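Local structure of sulfur oxidation protein soxB (Thermus thermophilus, 2WDD) at residues V385-K390 / A531-S536. The protein probably hydrolyses the sulfur-sulfur bond of cysteine S-thiosulfonate, releasing sulfate in the Sox sulfur-oxidation pathway, at a site with two manganese ions. Residues are numbered along the deposited sequence; the frame is centred on the assembly and turned at random.
Sequences VGEAVK and AEYLRS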
ATOM      1  N   VAL A 385     -15.417  -9.809  -6.546  1.00  9.32           N
ATOM      2  CA  VAL A 385     -14.779 -11.070  -6.181  1.00  9.11           C
ATOM      3  C   VAL A 385     -15.780 -11.954  -5.426  1.00 11.96           C
ATOM      4  O   VAL A 385     -15.882 -13.157  -5.681  1.00 12.28           O
ATOM      5  CB  VAL A 385     -13.498 -10.833  -5.365  1.00 11.06           C
ATOM      6  CG1 VAL A 385     -12.946 -12.167  -4.821  1.00 10.49           C
ATOM      7  CG2 VAL A 385     -12.452 -10.118  -6.212  1.00 10.55           C
ATOM      8  N   GLY A 386     -16.556 -11.359  -4.523  1.00  9.35           N
ATOM      9  CA  GLY A 386     -17.551 -12.101  -3.779  1.00  9.76           C
ATOM     10  C   GLY A 386     -18.571 -12.729  -4.708  1.00 13.08           C
ATOM     11  O   GLY A 386     -18.935 -13.893  -4.528  1.00 12.31           O
ATOM     12  N   GLU A 387     -19.020 -11.963  -5.703  1.00 10.35           N
ATOM     13  CA  GLU A 387     -19.983 -12.475  -6.682  1.00  9.81           C
ATOM     14  C   GLU A 387     -19.379 -13.591  -7.531  1.00 12.22           C
ATOM     15  O   GLU A 387     -20.061 -14.581  -7.845  1.00 12.04           O
ATOM     16  CB  GLU A 387     -20.486 -11.346  -7.580  1.00 10.77           C
ATOM     17  CG  GLU A 387     -21.302 -10.302  -6.817  1.00 12.01           C
ATOM     18  CD  GLU A 387     -21.878  -9.233  -7.721  1.00 20.27           C
ATOM     19  OE1 GLU A 387     -21.799  -9.389  -8.957  1.00 23.33           O
ATOM     20  OE2 GLU A 387     -22.425  -8.245  -7.200  1.00 16.55           O
ATOM     21  N   ALA A 388     -18.117 -13.436  -7.925  1.00 10.29           N
ATOM     22  CA  ALA A 388     -17.450 -14.470  -8.727  1.00 10.35           C
ATOM     23  C   ALA A 388     -17.364 -15.778  -7.934  1.00 12.91           C
ATOM     24  O   ALA A 388     -17.665 -16.873  -8.443  1.00 11.98           O
ATOM     25  CB  ALA A 388     -16.050 -14.012  -9.137  1.00 11.47           C
ATOM     26  N   VAL A 389     -16.948 -15.678  -6.678  1.00 10.15           N
ATOM     27  CA  VAL A 389     -16.816 -16.862  -5.842  1.00 10.15           C
ATOM     28  C   VAL A 389     -18.169 -17.559  -5.686  1.00 12.76           C
ATOM     29  O   VAL A 389     -18.263 -18.775  -5.859  1.00 13.23           O
ATOM     30  CB  VAL A 389     -16.163 -16.536  -4.475  1.00 12.90           C
ATOM     31  CG1 VAL A 389     -16.281 -17.725  -3.512  1.00 12.45           C
ATOM     32  CG2 VAL A 389     -14.690 -16.148  -4.662  1.00 12.56           C
ATOM     33  N   LYS A 390     -19.225 -16.794  -5.408  1.00 10.78           N
ATOM     34  CA  LYS A 390     -20.547 -17.395  -5.228  1.00 10.85           C
ATOM     35  C   LYS A 390     -21.093 -17.971  -6.529  1.00 15.72           C
ATOM     36  O   LYS A 390     -21.850 -18.941  -6.517  1.00 15.36           O
ATOM     37  CB  LYS A 390     -21.524 -16.388  -4.627  1.00 12.95           C
ATOM     38  CG  LYS A 390     -21.268 -16.140  -3.153  1.00 14.90           C
ATOM     39  CD  LYS A 390     -22.493 -15.545  -2.481  1.00 16.88           C
ATOM     40  CE  LYS A 390     -22.339 -15.496  -0.972  1.00 18.83           C
ATOM     41  NZ  LYS A 390     -23.650 -15.220  -0.318  1.00 22.48           N
ATOM     42  N   ALA A 531     -10.818 -15.408 -13.287  1.00 11.22           N
ATOM     43  CA  ALA A 531     -10.718 -15.485 -14.738  1.00 11.77           C
ATOM     44  C   ALA A 531     -11.826 -16.386 -15.295  1.00 14.74           C
ATOM     45  O   ALA A 531     -12.438 -16.049 -16.295  1.00 14.59           O
ATOM     46  CB  ALA A 531      -9.340 -15.958 -15.182  1.00 13.01           C
ATOM     47  N   GLU A 532     -12.105 -17.497 -14.616  1.00 13.26           N
ATOM     48  CA  GLU A 532     -13.166 -18.406 -15.046  0.50 13.39           C
ATOM     49  C   GLU A 532     -14.512 -17.685 -15.094  1.00 17.28           C
ATOM     50  O   GLU A 532     -15.276 -17.814 -16.055  1.00 17.67           O
ATOM     51  CB  GLU A 532     -13.259 -19.593 -14.086  0.50 14.76           C
ATOM     52  CG  GLU A 532     -12.424 -20.782 -14.499  0.50 22.89           C
ATOM     53  CD  GLU A 532     -12.527 -21.935 -13.523  0.50 29.18           C
ATOM     54  OE1 GLU A 532     -13.498 -21.981 -12.742  0.50 22.84           O
ATOM     55  OE2 GLU A 532     -11.626 -22.791 -13.531  0.50 22.36           O
ATOM     56  N   TYR A 533     -14.809 -16.930 -14.042  1.00 13.35           N
ATOM     57  CA  TYR A 533     -16.058 -16.197 -13.955  1.00 12.42           C
ATOM     58  C   TYR A 533     -16.132 -15.112 -15.028  1.00 15.14           C
ATOM     59  O   TYR A 533     -17.106 -15.025 -15.771  1.00 15.32           O
ATOM     60  CB  TYR A 533     -16.175 -15.547 -12.578  1.00 13.30           C
ATOM     61  CG  TYR A 533     -17.361 -14.621 -12.429  1.00 12.23           C
ATOM     62  CD1 TYR A 533     -18.656 -15.116 -12.417  1.00 12.35           C
ATOM     63  CD2 TYR A 533     -17.180 -13.248 -12.317  1.00 13.00           C
ATOM     64  CE1 TYR A 533     -19.750 -14.264 -12.245  1.00 13.63           C
ATOM     65  CE2 TYR A 533     -18.261 -12.396 -12.152  1.00 13.84           C
ATOM     66  CZ  TYR A 533     -19.539 -12.903 -12.131  1.00 17.83           C
ATOM     67  OH  TYR A 533     -20.607 -12.045 -11.965  1.00 17.80           O
ATOM     68  N   LEU A 534     -15.106 -14.268 -15.087  1.00 12.83           N
ATOM     69  CA  LEU A 534     -15.087 -13.162 -16.038  1.00 12.38           C
ATOM     70  C   LEU A 534     -15.190 -13.595 -17.500  1.00 15.70           C
ATOM     71  O   LEU A 534     -15.945 -12.992 -18.269  1.00 15.81           O
ATOM     72  CB  LEU A 534     -13.846 -12.287 -15.829  1.00 11.77           C
ATOM     73  CG  LEU A 534     -13.775 -11.575 -14.472  1.00 14.46           C
ATOM     74  CD1 LEU A 534     -12.427 -10.861 -14.330  1.00 14.36           C
ATOM     75  CD2 LEU A 534     -14.918 -10.577 -14.322  1.00 14.66           C
ATOM     76  N   ARG A 535     -14.422 -14.615 -17.888  1.00 14.93           N
ATOM     77  CA  ARG A 535     -14.463 -15.108 -19.272  1.00 15.53           C
ATOM     78  C   ARG A 535     -15.895 -15.499 -19.610  1.00 17.56           C
ATOM     79  O   ARG A 535     -16.392 -15.188 -20.684  1.00 17.86           O
ATOM     80  CB  ARG A 535     -13.591 -16.358 -19.443  1.00 18.84           C
ATOM     81  CG  ARG A 535     -12.108 -16.176 -19.208  1.00 28.23           C
ATOM     82  CD  ARG A 535     -11.413 -17.544 -19.204  1.00 30.63           C
ATOM     83  NE  ARG A 535      -9.965 -17.426 -19.065  1.00 29.59           N
ATOM     84  CZ  ARG A 535      -9.236 -18.116 -18.197  1.00 38.81           C
ATOM     85  NH1 ARG A 535      -9.818 -18.991 -17.390  1.00 25.81           N
ATOM     86  NH2 ARG A 535      -7.923 -17.937 -18.138  1.00 27.38           N
ATOM     87  N   SER A 536     -16.545 -16.187 -18.682  1.00 13.66           N
ATOM     88  CA  SER A 536     -17.904 -16.640 -18.888  1.00 14.03           C
ATOM     89  C   SER A 536     -18.928 -15.508 -19.011  1.00 17.86           C
ATOM     90  O   SER A 536     -19.704 -15.454 -19.976  1.00 17.79           O
ATOM     91  CB  SER A 536     -18.325 -17.586 -17.763  1.00 17.38           C
ATOM     92  OG  SER A 536     -19.684 -17.985 -17.921  1.00 25.91           O
TER
HETATM   93  O   HOH W   1     -20.458  -9.448 -11.167  1.00 19.70           O
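Y533 reaches from helix 526-537 onto the backbone of helix 380-392 at A388; A388 CA and Y533 CA, the nearest pair of CA atoms between residues 385-390 and 531-536, are 5.7 Å apart. Its CB points toward the other helix and starts the contact, resting 3.8 Å from A388 CB. With CG anti to the backbone N (chi1 173°), the ring is carried across helix 380-392; CG and CD2 press on the alanine methyl, CD2 at 3.5 Å from A388 CB. One face of the ring lies on A388 CA, which sits 3.8 Å from the ring centroid and 13° off the normal, a CH-pi contact. The contact joins helix 380-392, whose residues 385-390 fall in the 5'-nucleotidase C-terminal family region, to helix 526-537, away from the manganese site; beside it, A388 also touches L530, while Y533 packs on A391 and I392. At the tip, the phenol OH stays 4.2 Å from E387 OE1 and meets it through a water lying at the ring edge, in plane. That water donates to E387 OE1 at 2.6 Å and is 2.7 Å from Y533 OH. The carboxylate stands perpendicular to the ring, and its other oxygen, OE2, is hydrogen-bonded to Q383 one turn earlier. A leucine in place of Y533 would probably lose the flat face over A388 CA and leave the bridging water without its phenol partner.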